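Local coordinates for protein anastral spindle 2, SAS 4 (Drosophila melanogaster, PDB 4BY2) that probably acts as a molecular adaptor in centriole assembly and may bind tubulin, and is crystallised here as the Sas-4 TCP domain fused to the proline-rich motif of Ana2, at residues 82-87 against 95-100; 89-94 against 108-113; 149-154 against 161-166; 169-174 against 182-187. All blocks are in the same frame, centred on the assembly; numbering follows the deposited sequence.

Contact 1 (82-87 against 95-100); sequences NGNLKK and LRMLYF
Asn-84 meets two aromatic residues, Tyr-99 and Phe-100, where a hairpin of the Sas-4 TCP domain begins and ends, and its amide is set differently against each. It lies alongside the Phe-100 ring with the two planes only 5° apart, so that OD1 comes to the ring edge, 3.2 Å from Phe-100 CD2. The same oxygen accepts a rather bent hydrogen bond from the Phe-100 backbone N. Against Tyr-99 the amide stands almost perpendicular, at 84°, with Asn-84 ND2 3.6 Å from Tyr-99 CD1. A chi1 of -64° sets Asn-84 CG opposite its own carbonyl carbon, from where the amide can reach across to both rings. Farther along the same face, Met-97 crosses Lys-86: its SD sits 3.8 Å from Lys-86 CB, while its doubly bent chain brings CE close to Lys-86 NZ. The other face carries Leu-85 beside Leu-98, touching CB to CB at 4.1 Å, and Lys-87 CB against Arg-96 CG at 3.8 Å. Between the faces, Leu-85 with Leu-98 and Lys-87 with Arg-96 form antiparallel hydrogen-bonded pairs, two bonds each. Before the strand, an Asx turn from Asn-82 OD1 to the backbone N of Asn-84, 3.1 Å, shapes the approach. Asn-84 ND2 donates to the backbone oxygen of Met-12, in the Ana2 part of this engineered fusion. In this fusion the Ana2 segment thus meets the donor end of the buried amide and the hairpin itself the acceptor end, which fixes its rotation.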
loop_
_atom_site.group_PDB
_atom_site.type_symbol
_atom_site.label_atom_id
_atom_site.label_comp_id
_atom_site.label_asym_id
_atom_site.label_seq_id
_atom_site.Cartn_x
_atom_site.Cartn_y
_atom_site.Cartn_z
ATOM N N ASN A 82 14.358 -19.391 -14.594
ATOM C CA ASN A 82 13.003 -19.554 -14.045
ATOM C C ASN A 82 11.896 -18.909 -14.898
ATOM O O ASN A 82 10.740 -19.332 -14.822
ATOM C CB ASN A 82 12.938 -19.053 -12.592
ATOM C CG ASN A 82 13.655 -17.747 -12.341
ATOM O OD1 ASN A 82 13.527 -16.779 -13.094
ATOM N ND2 ASN A 82 14.431 -17.695 -11.271
ATOM N N GLY A 83 12.264 -17.904 -15.693
ATOM C CA GLY A 83 11.347 -17.185 -16.572
ATOM C C GLY A 83 11.317 -15.684 -16.357
ATOM O O GLY A 83 10.640 -14.971 -17.103
ATOM N N ASN A 84 12.051 -15.194 -15.335
ATOM C CA ASN A 84 12.128 -13.773 -14.987
ATOM C C ASN A 84 12.942 -12.960 -15.985
ATOM O O ASN A 84 13.925 -13.457 -16.544
ATOM C CB ASN A 84 12.700 -13.575 -13.574
ATOM C CG ASN A 84 11.869 -14.143 -12.447
ATOM O OD1 ASN A 84 10.759 -14.652 -12.634
ATOM N ND2 ASN A 84 12.405 -14.075 -11.237
ATOM N N LEU A 85 12.536 -11.694 -16.182
ATOM C CA LEU A 85 13.200 -10.734 -17.055
ATOM C C LEU A 85 13.459 -9.437 -16.275
ATOM O O LEU A 85 12.525 -8.688 -15.987
ATOM C CB LEU A 85 12.385 -10.495 -18.348
ATOM C CG LEU A 85 12.868 -9.394 -19.319
ATOM C CD1 LEU A 85 14.294 -9.646 -19.819
ATOM C CD2 LEU A 85 11.914 -9.245 -20.489
ATOM N N LYS A 86 14.727 -9.202 -15.900
ATOM C CA LYS A 86 15.134 -8.011 -15.160
ATOM C C LYS A 86 15.644 -6.957 -16.146
ATOM O O LYS A 86 16.642 -7.185 -16.829
ATOM C CB LYS A 86 16.209 -8.360 -14.115
ATOM C CG LYS A 86 16.436 -7.278 -13.065
ATOM C CD LYS A 86 17.753 -7.496 -12.334
ATOM C CE LYS A 86 17.832 -6.735 -11.034
ATOM N NZ LYS A 86 17.127 -7.445 -9.932
ATOM N N LYS A 87 14.945 -5.815 -16.234
ATOM C CA LYS A 87 15.329 -4.715 -17.119
ATOM C C LYS A 87 15.922 -3.575 -16.294
ATOM O O LYS A 87 15.279 -3.095 -15.362
ATOM C CB LYS A 87 14.136 -4.231 -17.961
ATOM C CG LYS A 87 13.718 -5.203 -19.057
ATOM C CD LYS A 87 12.598 -4.643 -19.929
ATOM C CE LYS A 87 13.109 -3.931 -21.162
ATOM N NZ LYS A 87 11.998 -3.465 -22.033
ATOM N N LEU A 95 14.786 0.171 -12.414
ATOM C CA LEU A 95 14.816 -1.282 -12.596
ATOM C C LEU A 95 13.400 -1.853 -12.628
ATOM O O LEU A 95 12.515 -1.307 -11.969
ATOM C CB LEU A 95 15.593 -1.950 -11.444
ATOM C CG LEU A 95 17.053 -1.542 -11.250
ATOM C CD1 LEU A 95 17.191 -0.528 -10.129
ATOM C CD2 LEU A 95 17.907 -2.745 -10.928
ATOM N N ARG A 96 13.185 -2.951 -13.384
ATOM C CA ARG A 96 11.890 -3.636 -13.422
ATOM C C ARG A 96 12.056 -5.147 -13.646
ATOM O O ARG A 96 12.666 -5.578 -14.626
ATOM C CB ARG A 96 10.860 -2.993 -14.382
ATOM C CG ARG A 96 11.171 -3.014 -15.875
ATOM C CD ARG A 96 10.038 -2.390 -16.676
ATOM N NE ARG A 96 8.783 -3.139 -16.548
ATOM C CZ ARG A 96 7.581 -2.656 -16.848
ATOM N NH1 ARG A 96 7.448 -1.412 -17.292
ATOM N NH2 ARG A 96 6.501 -3.411 -16.699
ATOM N N MET A 97 11.555 -5.941 -12.682
ATOM C CA MET A 97 11.607 -7.399 -12.708
ATOM C C MET A 97 10.261 -7.934 -13.181
ATOM O O MET A 97 9.255 -7.767 -12.492
ATOM C CB MET A 97 11.982 -7.958 -11.321
ATOM C CG MET A 97 12.109 -9.481 -11.273
ATOM S SD MET A 97 13.675 -10.146 -11.902
ATOM C CE MET A 97 14.711 -9.937 -10.472
ATOM N N LEU A 98 10.246 -8.550 -14.373
ATOM C CA LEU A 98 9.055 -9.153 -14.971
ATOM C C LEU A 98 9.071 -10.647 -14.626
ATOM O O LEU A 98 9.744 -11.434 -15.299
ATOM C CB LEU A 98 9.022 -8.929 -16.499
ATOM C CG LEU A 98 8.759 -7.501 -16.977
ATOM C CD1 LEU A 98 10.049 -6.819 -17.425
ATOM C CD2 LEU A 98 7.757 -7.488 -18.116
ATOM N N TYR A 99 8.377 -11.021 -13.537
ATOM C CA TYR A 99 8.308 -12.398 -13.040
ATOM C C TYR A 99 7.538 -13.335 -13.976
ATOM O O TYR A 99 6.752 -12.874 -14.807
ATOM C CB TYR A 99 7.701 -12.447 -11.624
ATOM C CG TYR A 99 8.517 -11.754 -10.555
ATOM C CD1 TYR A 99 9.512 -12.435 -9.861
ATOM C CD2 TYR A 99 8.247 -10.439 -10.187
ATOM C CE1 TYR A 99 10.251 -11.809 -8.856
ATOM C CE2 TYR A 99 8.976 -9.804 -9.183
ATOM C CZ TYR A 99 9.978 -10.493 -8.520
ATOM O OH TYR A 99 10.705 -9.867 -7.536
ATOM N N PHE A 100 7.765 -14.657 -13.820
ATOM C CA PHE A 100 7.121 -15.734 -14.583
ATOM C C PHE A 100 5.592 -15.746 -14.430
ATOM O O PHE A 100 4.886 -16.053 -15.394
ATOM C CB PHE A 100 7.722 -17.106 -14.215
ATOM C CG PHE A 100 7.781 -17.428 -12.737
ATOM C CD1 PHE A 100 6.727 -18.081 -12.107
ATOM C CD2 PHE A 100 8.912 -17.123 -11.986
ATOM C CE1 PHE A 100 6.786 -18.384 -10.742
ATOM C CE2 PHE A 100 8.971 -17.427 -10.623
ATOM C CZ PHE A 100 7.909 -18.061 -10.011
#

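Contact 2 (89-94 against 108-113); sequences SADGMN and NIREGT
Met-93 and Ile-109 bring together two turns at the same end of the Sas-4 strands: a type I beta turn from Ser-89 to Gly-92, between strands 85-88 and 94-98, and one closed by a G1 beta bulge, Gly-112 and Thr-113 both facing Asn-108, between strands 104-108 and 113-118. One intervening turn lies at the other end. The close-packed part is built round Met-93. Its backbone O accepts from Ile-109 N at 2.8 Å and 171°, a nearly straight bond that ties one turn to the other. The Met-93 side chain, bent at both chi2 and chi3, crosses Ile-109 at about a right angle and brings CE to 3.9 Å from Ile-109 CG2. In the other direction Ile-109 CD1 reaches back to the carbonyl oxygen of Gly-92, at 3.4 Å. Met-93 also supports Arg-110: its CG lies over one face of the guanidinium, toward the rim and 3.5 Å from Arg-110 NH2.

Beyond that methionine the contact thins toward solvent. Asp-91 and Arg-110, both exposed, form a salt bridge of 3.2 Å between OD1 and NH2, with the carboxylate and guanidinium planes 70° apart and so far from coplanar. Arg-110 also touches a neighbour in the crystal, so its pose may owe something to packing. Ser-89 OG, for its part, accepts from Asn-94 N at 2.9 Å. The Asp-91 carboxylate is held from within its own turn, an Asx turn in which the anti lone pair of OD1 receives the backbone N of Met-93 at 3.1 Å.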
loop_
_atom_site.group_PDB
_atom_site.type_symbol
_atom_site.label_atom_id
_atom_site.label_comp_id
_atom_site.label_asym_id
_atom_site.label_seq_id
_atom_site.Cartn_x
_atom_site.Cartn_y
_atom_site.Cartn_z
ATOM N N SER A 89 17.783 0.299 -16.482
ATOM C CA SER A 89 17.981 1.514 -17.283
ATOM C C SER A 89 19.487 1.785 -17.436
ATOM O O SER A 89 20.266 1.388 -16.565
ATOM C CB SER A 89 17.300 2.710 -16.618
ATOM O OG SER A 89 17.800 2.935 -15.309
ATOM N N ALA A 90 19.890 2.459 -18.536
ATOM C CA ALA A 90 21.286 2.804 -18.853
ATOM C C ALA A 90 22.049 3.432 -17.671
ATOM O O ALA A 90 23.226 3.129 -17.465
ATOM C CB ALA A 90 21.331 3.722 -20.065
ATOM N N ASP A 91 21.353 4.273 -16.884
ATOM C CA ASP A 91 21.857 4.970 -15.697
ATOM C C ASP A 91 21.917 4.075 -14.447
ATOM O O ASP A 91 22.662 4.377 -13.510
ATOM C CB ASP A 91 21.004 6.225 -15.422
ATOM C CG ASP A 91 19.521 6.038 -15.706
ATOM O OD1 ASP A 91 18.824 5.432 -14.861
ATOM O OD2 ASP A 91 19.060 6.489 -16.776
ATOM N N GLY A 92 21.128 2.998 -14.449
ATOM C CA GLY A 92 21.036 2.044 -13.348
ATOM C C GLY A 92 20.212 2.544 -12.177
ATOM O O GLY A 92 20.412 2.091 -11.046
ATOM N N MET A 93 19.275 3.480 -12.442
ATOM C CA MET A 93 18.397 4.099 -11.439
ATOM C C MET A 93 16.983 3.514 -11.477
ATOM O O MET A 93 16.336 3.424 -10.433
ATOM C CB MET A 93 18.345 5.632 -11.607
ATOM C CG MET A 93 19.700 6.309 -11.566
ATOM S SD MET A 93 20.500 6.261 -9.947
ATOM C CE MET A 93 19.807 7.714 -9.199
ATOM N N ASN A 94 16.506 3.132 -12.680
ATOM C CA ASN A 94 15.187 2.536 -12.890
ATOM C C ASN A 94 15.300 1.053 -13.283
ATOM O O ASN A 94 15.863 0.717 -14.330
ATOM C CB ASN A 94 14.376 3.341 -13.906
ATOM C CG ASN A 94 13.923 4.689 -13.388
ATOM O OD1 ASN A 94 14.724 5.524 -12.945
ATOM N ND2 ASN A 94 12.625 4.939 -13.449
ATOM N N ASN A 108 12.627 2.444 -8.475
ATOM C CA ASN A 108 12.997 3.799 -8.881
ATOM C C ASN A 108 13.907 4.383 -7.797
ATOM O O ASN A 108 13.427 4.731 -6.717
ATOM C CB ASN A 108 11.746 4.669 -9.070
ATOM C CG ASN A 108 10.641 4.024 -9.871
ATOM O OD1 ASN A 108 9.847 3.223 -9.354
ATOM N ND2 ASN A 108 10.544 4.382 -11.142
ATOM N N ILE A 109 15.224 4.434 -8.062
ATOM C CA ILE A 109 16.228 4.942 -7.118
ATOM C C ILE A 109 16.144 6.475 -7.008
ATOM O O ILE A 109 16.386 7.022 -5.929
ATOM C CB ILE A 109 17.657 4.402 -7.452
ATOM C CG1 ILE A 109 17.703 2.861 -7.305
ATOM C CG2 ILE A 109 18.753 5.061 -6.586
ATOM C CD1 ILE A 109 18.848 2.157 -8.021
ATOM N N ARG A 110 15.758 7.156 -8.106
ATOM C CA ARG A 110 15.613 8.615 -8.124
ATOM C C ARG A 110 14.407 9.074 -7.302
ATOM O O ARG A 110 14.494 10.076 -6.589
ATOM C CB ARG A 110 15.533 9.147 -9.563
ATOM C CG ARG A 110 16.789 9.884 -9.990
ATOM C CD ARG A 110 16.655 10.478 -11.373
ATOM N NE ARG A 110 16.961 9.515 -12.430
ATOM C CZ ARG A 110 18.168 9.332 -12.957
ATOM N NH1 ARG A 110 19.207 10.027 -12.512
ATOM N NH2 ARG A 110 18.345 8.451 -13.930
ATOM N N GLU A 111 13.297 8.324 -7.387
ATOM C CA GLU A 111 12.057 8.618 -6.664
ATOM C C GLU A 111 12.001 7.918 -5.291
ATOM O O GLU A 111 11.104 8.210 -4.500
ATOM C CB GLU A 111 10.821 8.261 -7.518
ATOM C CG GLU A 111 10.741 8.983 -8.857
ATOM C CD GLU A 111 11.283 8.217 -10.052
ATOM O OE1 GLU A 111 12.448 7.760 -10.002
ATOM O OE2 GLU A 111 10.550 8.112 -11.061
ATOM N N GLY A 112 12.957 7.020 -5.028
ATOM C CA GLY A 112 13.049 6.243 -3.792
ATOM C C GLY A 112 11.831 5.364 -3.563
ATOM O O GLY A 112 11.323 5.288 -2.442
ATOM N N THR A 113 11.328 4.729 -4.639
ATOM C CA THR A 113 10.121 3.904 -4.582
ATOM C C THR A 113 10.295 2.486 -5.107
ATOM O O THR A 113 11.014 2.249 -6.078
ATOM C CB THR A 113 8.937 4.591 -5.295
ATOM O OG1 THR A 113 9.312 4.953 -6.624
ATOM C CG2 THR A 113 8.424 5.813 -4.551
#

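Contact 3 (149-154 against 161-166); sequences GTVEIH and KIVDPS
The beta hairpin of strands 151-154 and 160-163, in the Sas-4 part of the fusion, pairs Val-151 with Val-163 and Ile-153 with Lys-161 as antiparallel hydrogen-bonded pairs. Each pair is closed by two backbone bonds, the shortest being the 2.8 Å one from Val-151 N to Val-163 O. The side chains of these four residues share one face. There Val-163, with chi1 at 41°, swings CG1 over its partner to touch Val-151 CB at 3.8 Å. Lys-161 instead runs fully extended away from the pairing, and its NZ makes a weak hydrogen bond to the backbone oxygen of Val-24 in the Ana2 part.

On the other face Glu-152 and Ile-162, a non-hydrogen-bonded pair, lie side by side and point the same way, with Glu-152 CG 4.0 Å from Ile-162 CG1. The carboxylate of Glu-152 goes on to serve its own strand: OE2 accepts from His-154 NE2 at 2.8 Å through its anti lone pair, the oxygen sitting 20° out of the imidazole plane. The His-154 ring in turn meets that of His-144 on the preceding strand, 142-145. Just before the Val-151 and Val-163 pair, Thr-150 crosses Asp-164, and the contact falls to a methyl: CG2 lies 3.6 Å from Asp-164 CG. Thr-150 OG1 is turned to bond Asp-148 OD1 instead. Strand 151-154 is also bonded to strand 142-145, and strand 160-163 to strand 170-175, so this hairpin is one step in an up-and-down antiparallel beta meander, the repetitive build of the extended TCP domain sheet.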
loop_
_atom_site.group_PDB
_atom_site.type_symbol
_atom_site.label_atom_id
_atom_site.label_comp_id
_atom_site.label_asym_id
_atom_site.label_seq_id
_atom_site.Cartn_x
_atom_site.Cartn_y
_atom_site.Cartn_z
ATOM N N GLY A 149 3.296 2.721 13.068
ATOM C CA GLY A 149 2.300 1.672 13.255
ATOM C C GLY A 149 0.905 2.055 12.803
ATOM O O GLY A 149 0.007 1.208 12.813
ATOM N N THR A 150 0.715 3.333 12.395
ATOM C CA THR A 150 -0.567 3.872 11.925
ATOM C C THR A 150 -1.030 3.190 10.640
ATOM O O THR A 150 -0.247 3.025 9.700
ATOM C CB THR A 150 -0.521 5.402 11.748
ATOM O OG1 THR A 150 0.540 5.751 10.862
ATOM C CG2 THR A 150 -0.379 6.149 13.067
ATOM N N VAL A 151 -2.302 2.768 10.627
ATOM C CA VAL A 151 -2.952 2.103 9.499
ATOM C C VAL A 151 -4.142 2.974 9.077
ATOM O O VAL A 151 -4.992 3.306 9.911
ATOM C CB VAL A 151 -3.369 0.640 9.826
ATOM C CG1 VAL A 151 -3.942 -0.055 8.598
ATOM C CG2 VAL A 151 -2.201 -0.166 10.395
ATOM N N GLU A 152 -4.174 3.371 7.793
ATOM C CA GLU A 152 -5.217 4.231 7.235
ATOM C C GLU A 152 -5.879 3.578 6.011
ATOM O O GLU A 152 -5.302 3.578 4.921
ATOM C CB GLU A 152 -4.630 5.613 6.898
ATOM C CG GLU A 152 -5.635 6.746 6.975
ATOM C CD GLU A 152 -5.078 8.116 6.635
ATOM O OE1 GLU A 152 -4.277 8.650 7.436
ATOM O OE2 GLU A 152 -5.466 8.668 5.580
ATOM N N ILE A 153 -7.084 3.002 6.206
ATOM C CA ILE A 153 -7.848 2.336 5.143
ATOM C C ILE A 153 -8.824 3.325 4.499
ATOM O O ILE A 153 -9.650 3.912 5.193
ATOM C CB ILE A 153 -8.591 1.046 5.627
ATOM C CG1 ILE A 153 -7.741 0.177 6.610
ATOM C CG2 ILE A 153 -9.120 0.220 4.446
ATOM C CD1 ILE A 153 -6.533 -0.628 6.041
ATOM N N HIS A 154 -8.733 3.485 3.174
ATOM C CA HIS A 154 -9.601 4.343 2.371
ATOM C C HIS A 154 -10.562 3.432 1.601
ATOM O O HIS A 154 -10.187 2.862 0.576
ATOM C CB HIS A 154 -8.765 5.215 1.412
ATOM C CG HIS A 154 -8.014 6.320 2.088
ATOM N ND1 HIS A 154 -8.343 7.647 1.878
ATOM C CD2 HIS A 154 -6.970 6.261 2.947
ATOM C CE1 HIS A 154 -7.497 8.347 2.613
ATOM N NE2 HIS A 154 -6.653 7.556 3.277
ATOM N N LYS A 161 -10.833 4.783 7.683
ATOM C CA LYS A 161 -10.642 4.144 8.984
ATOM C C LYS A 161 -9.189 4.362 9.426
ATOM O O LYS A 161 -8.264 3.939 8.730
ATOM C CB LYS A 161 -10.988 2.644 8.905
ATOM C CG LYS A 161 -10.997 1.909 10.244
ATOM C CD LYS A 161 -11.153 0.406 10.037
ATOM C CE LYS A 161 -11.096 -0.363 11.330
ATOM N NZ LYS A 161 -11.220 -1.826 11.102
ATOM N N ILE A 162 -8.999 5.045 10.566
ATOM C CA ILE A 162 -7.682 5.347 11.137
ATOM C C ILE A 162 -7.490 4.517 12.412
ATOM O O ILE A 162 -8.365 4.531 13.279
ATOM C CB ILE A 162 -7.467 6.879 11.374
ATOM C CG1 ILE A 162 -7.893 7.729 10.154
ATOM C CG2 ILE A 162 -6.018 7.193 11.759
ATOM C CD1 ILE A 162 -9.222 8.462 10.300
ATOM N N VAL A 163 -6.356 3.788 12.517
ATOM C CA VAL A 163 -6.042 2.904 13.649
ATOM C C VAL A 163 -4.540 2.926 13.997
ATOM O O VAL A 163 -3.689 2.803 13.111
ATOM C CB VAL A 163 -6.603 1.459 13.445
ATOM C CG1 VAL A 163 -6.412 0.964 12.014
ATOM C CG2 VAL A 163 -6.043 0.460 14.461
ATOM N N ASP A 164 -4.240 3.101 15.301
ATOM C CA ASP A 164 -2.889 3.153 15.852
ATOM C C ASP A 164 -2.841 2.455 17.224
ATOM O O ASP A 164 -3.478 2.932 18.169
ATOM C CB ASP A 164 -2.392 4.615 15.954
ATOM C CG ASP A 164 -0.945 4.811 16.408
ATOM O OD1 ASP A 164 -0.136 3.860 16.272
ATOM O OD2 ASP A 164 -0.601 5.944 16.818
ATOM N N PRO A 165 -2.110 1.321 17.364
ATOM C CA PRO A 165 -2.037 0.661 18.675
ATOM C C PRO A 165 -0.973 1.280 19.600
ATOM O O PRO A 165 -0.276 0.563 20.327
ATOM C CB PRO A 165 -1.772 -0.813 18.322
ATOM C CG PRO A 165 -1.390 -0.827 16.847
ATOM C CD PRO A 165 -1.299 0.598 16.369
ATOM N N SER A 166 -0.881 2.626 19.596
ATOM C CA SER A 166 0.065 3.397 20.408
ATOM C C SER A 166 -0.561 3.796 21.748
ATOM O O SER A 166 -0.277 3.154 22.767
ATOM C CB SER A 166 0.570 4.622 19.647
ATOM O OG SER A 166 1.441 5.401 20.450
#

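Contact 4 (169-174 against 182-187); sequences EKLEEW and LVQLRN
Val-183 lies alongside Glu-173, with both methyls 3.9 Å from Glu-173 CG, and its CG1 also reaches Lys-170 CB at 3.8 Å. On the other face Trp-174 and Leu-182 meet through their CB atoms, 4.1 Å apart, while the indole turns from the pairing toward Lys-161. Farther on, Leu-171 runs beside Gln-184 and touches it CB to CG.

Behind these contacts stands an uneven ladder. Trp-174 and Leu-182 exchange two backbone bonds, but Leu-171 and Glu-172 both face Gln-184 in a classic beta bulge. Gln-184 N donates to Glu-172 O, whereas the bond from Leu-171 N to Gln-184 O is strongly bent, at 122°, and weak. Beyond the bulge a nearly straight bond of 2.9 Å from Arg-186 N to Glu-169 O joins the two segments once more.

The polar ends are tied in turn: Lys-170 NZ and Glu-173 OE2 form a salt bridge of 3.1 Å whose hydrogen bond is weak, and Gln-184 is held by its NE2 bonding Leu-185 O, 3.2 Å, and by Lys-190 at OE1. Within the Sas-4 domain this hairpin fits between two further strands, with Glu-173 bonded to Ile-162 of strand 160-163 and Val-183 to Ile-191 of strand 190-193.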
loop_
_atom_site.group_PDB
_atom_site.type_symbol
_atom_site.label_atom_id
_atom_site.label_comp_id
_atom_site.label_asym_id
_atom_site.label_seq_id
_atom_site.Cartn_x
_atom_site.Cartn_y
_atom_site.Cartn_z
ATOM N N GLU A 169 -6.324 4.815 23.827
ATOM C CA GLU A 169 -7.275 5.569 24.637
ATOM C C GLU A 169 -8.501 5.453 23.744
ATOM O O GLU A 169 -9.583 5.076 24.197
ATOM C CB GLU A 169 -6.833 7.044 24.737
ATOM C CG GLU A 169 -7.359 7.777 25.953
ATOM C CD GLU A 169 -6.426 7.644 27.137
ATOM O OE1 GLU A 169 -5.352 8.289 27.122
ATOM O OE2 GLU A 169 -6.750 6.870 28.066
ATOM N N LYS A 170 -8.258 5.690 22.429
ATOM C CA LYS A 170 -9.174 5.605 21.298
ATOM C C LYS A 170 -8.807 4.376 20.444
ATOM O O LYS A 170 -7.678 4.263 19.952
ATOM C CB LYS A 170 -9.159 6.905 20.454
ATOM C CG LYS A 170 -7.760 7.425 20.078
ATOM C CD LYS A 170 -7.812 8.480 18.990
ATOM C CE LYS A 170 -7.952 9.870 19.555
ATOM N NZ LYS A 170 -7.834 10.907 18.501
ATOM N N LEU A 171 -9.752 3.436 20.310
ATOM C CA LEU A 171 -9.569 2.193 19.563
ATOM C C LEU A 171 -9.439 2.411 18.045
ATOM O O LEU A 171 -8.450 1.977 17.453
ATOM C CB LEU A 171 -10.721 1.227 19.873
ATOM C CG LEU A 171 -10.495 -0.214 19.463
ATOM C CD1 LEU A 171 -10.012 -1.046 20.641
ATOM C CD2 LEU A 171 -11.753 -0.809 18.864
ATOM N N GLU A 172 -10.451 3.043 17.421
ATOM C CA GLU A 172 -10.509 3.315 15.983
ATOM C C GLU A 172 -11.187 4.660 15.713
ATOM O O GLU A 172 -12.104 5.049 16.443
ATOM C CB GLU A 172 -11.295 2.206 15.256
ATOM C CG GLU A 172 -10.542 0.900 15.051
ATOM C CD GLU A 172 -11.405 -0.345 14.949
ATOM O OE1 GLU A 172 -12.594 -0.230 14.570
ATOM O OE2 GLU A 172 -10.889 -1.442 15.263
ATOM N N GLU A 173 -10.739 5.357 14.654
ATOM C CA GLU A 173 -11.301 6.634 14.215
ATOM C C GLU A 173 -11.860 6.516 12.810
ATOM O O GLU A 173 -11.274 5.838 11.967
ATOM C CB GLU A 173 -10.277 7.765 14.303
ATOM C CG GLU A 173 -10.238 8.429 15.666
ATOM C CD GLU A 173 -9.265 9.585 15.773
ATOM O OE1 GLU A 173 -8.042 9.355 15.624
ATOM O OE2 GLU A 173 -9.725 10.723 16.021
ATOM N N TRP A 174 -13.004 7.169 12.567
ATOM C CA TRP A 174 -13.696 7.130 11.287
ATOM C C TRP A 174 -13.995 8.514 10.737
ATOM O O TRP A 174 -14.433 9.390 11.477
ATOM C CB TRP A 174 -14.995 6.330 11.422
ATOM C CG TRP A 174 -14.799 4.844 11.434
ATOM C CD1 TRP A 174 -14.573 4.053 12.523
ATOM C CD2 TRP A 174 -14.855 3.966 10.303
ATOM N NE1 TRP A 174 -14.481 2.735 12.138
ATOM C CE2 TRP A 174 -14.654 2.653 10.780
ATOM C CE3 TRP A 174 -15.058 4.163 8.925
ATOM C CZ2 TRP A 174 -14.652 1.541 9.930
ATOM C CZ3 TRP A 174 -15.053 3.062 8.085
ATOM C CH2 TRP A 174 -14.850 1.769 8.587
ATOM N N LEU A 182 -16.252 9.903 13.724
ATOM C CA LEU A 182 -16.553 8.992 14.827
ATOM C C LEU A 182 -15.273 8.512 15.505
ATOM O O LEU A 182 -14.355 8.049 14.831
ATOM C CB LEU A 182 -17.413 7.803 14.342
ATOM C CG LEU A 182 -17.690 6.649 15.330
ATOM C CD1 LEU A 182 -18.540 7.100 16.519
ATOM C CD2 LEU A 182 -18.361 5.488 14.630
ATOM N N VAL A 183 -15.217 8.634 16.841
ATOM C CA VAL A 183 -14.074 8.219 17.654
ATOM C C VAL A 183 -14.520 7.142 18.644
ATOM O O VAL A 183 -15.248 7.436 19.591
ATOM C CB VAL A 183 -13.362 9.404 18.371
ATOM C CG1 VAL A 183 -12.079 8.943 19.056
ATOM C CG2 VAL A 183 -13.070 10.555 17.415
ATOM N N GLN A 184 -14.086 5.896 18.410
ATOM C CA GLN A 184 -14.366 4.759 19.286
ATOM C C GLN A 184 -13.237 4.707 20.315
ATOM O O GLN A 184 -12.076 4.882 19.949
ATOM C CB GLN A 184 -14.446 3.451 18.467
ATOM C CG GLN A 184 -14.662 2.167 19.280
ATOM C CD GLN A 184 -16.014 2.096 19.948
ATOM O OE1 GLN A 184 -17.044 1.879 19.303
ATOM N NE2 GLN A 184 -16.034 2.246 21.263
ATOM N N LEU A 185 -13.579 4.516 21.598
ATOM C CA LEU A 185 -12.611 4.462 22.695
ATOM C C LEU A 185 -12.385 3.007 23.133
ATOM O O LEU A 185 -13.196 2.136 22.803
ATOM C CB LEU A 185 -13.089 5.326 23.894
ATOM C CG LEU A 185 -13.093 6.883 23.809
ATOM C CD1 LEU A 185 -11.718 7.469 23.600
ATOM C CD2 LEU A 185 -14.088 7.427 22.802
ATOM N N ARG A 186 -11.280 2.745 23.861
ATOM C CA ARG A 186 -10.922 1.412 24.364
ATOM C C ARG A 186 -11.924 0.922 25.421
ATOM O O ARG A 186 -12.339 -0.239 25.376
ATOM C CB ARG A 186 -9.502 1.431 24.945
ATOM C CG ARG A 186 -8.878 0.057 25.167
ATOM C CD ARG A 186 -7.858 0.135 26.287
ATOM N NE ARG A 186 -6.993 -1.043 26.356
ATOM C CZ ARG A 186 -5.788 -1.054 26.918
ATOM N NH1 ARG A 186 -5.282 0.056 27.445
ATOM N NH2 ARG A 186 -5.067 -2.168 26.936
ATOM N N ASN A 187 -12.326 1.819 26.350
ATOM C CA ASN A 187 -13.274 1.542 27.438
ATOM C C ASN A 187 -14.720 1.262 26.963
ATOM O O ASN A 187 -15.556 0.847 27.770
ATOM C CB ASN A 187 -13.242 2.663 28.497
ATOM C CG ASN A 187 -13.301 4.075 27.956
ATOM O OD1 ASN A 187 -13.963 4.367 26.956
ATOM N ND2 ASN A 187 -12.611 4.991 28.619
#

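How the contacts relate
All four contacts belong to the Sas-4 part and follow its antiparallel meander along the chain. Contacts 1 and 2 interlock, since their segments alternate in sequence; their centres lie 16 Å apart, and Leu-95 CD1 packs against Ile-109 CD1 at 3.8 Å. Contacts 3 and 4 come later, in series, with centres 11 Å apart. Strands 160-163 and 170-175 are neighbours there, and Ile-162 N probably bonds Glu-173 O. The two groups sit on opposite sides of the chain's centre, and contacts 1 and 4 are 44 Å apart between centres. Contacts 1, 3 and 4 are hairpin pairings, while contact 2 links turns across strands 94-98 and 104-108, all within an elongated domain without helices.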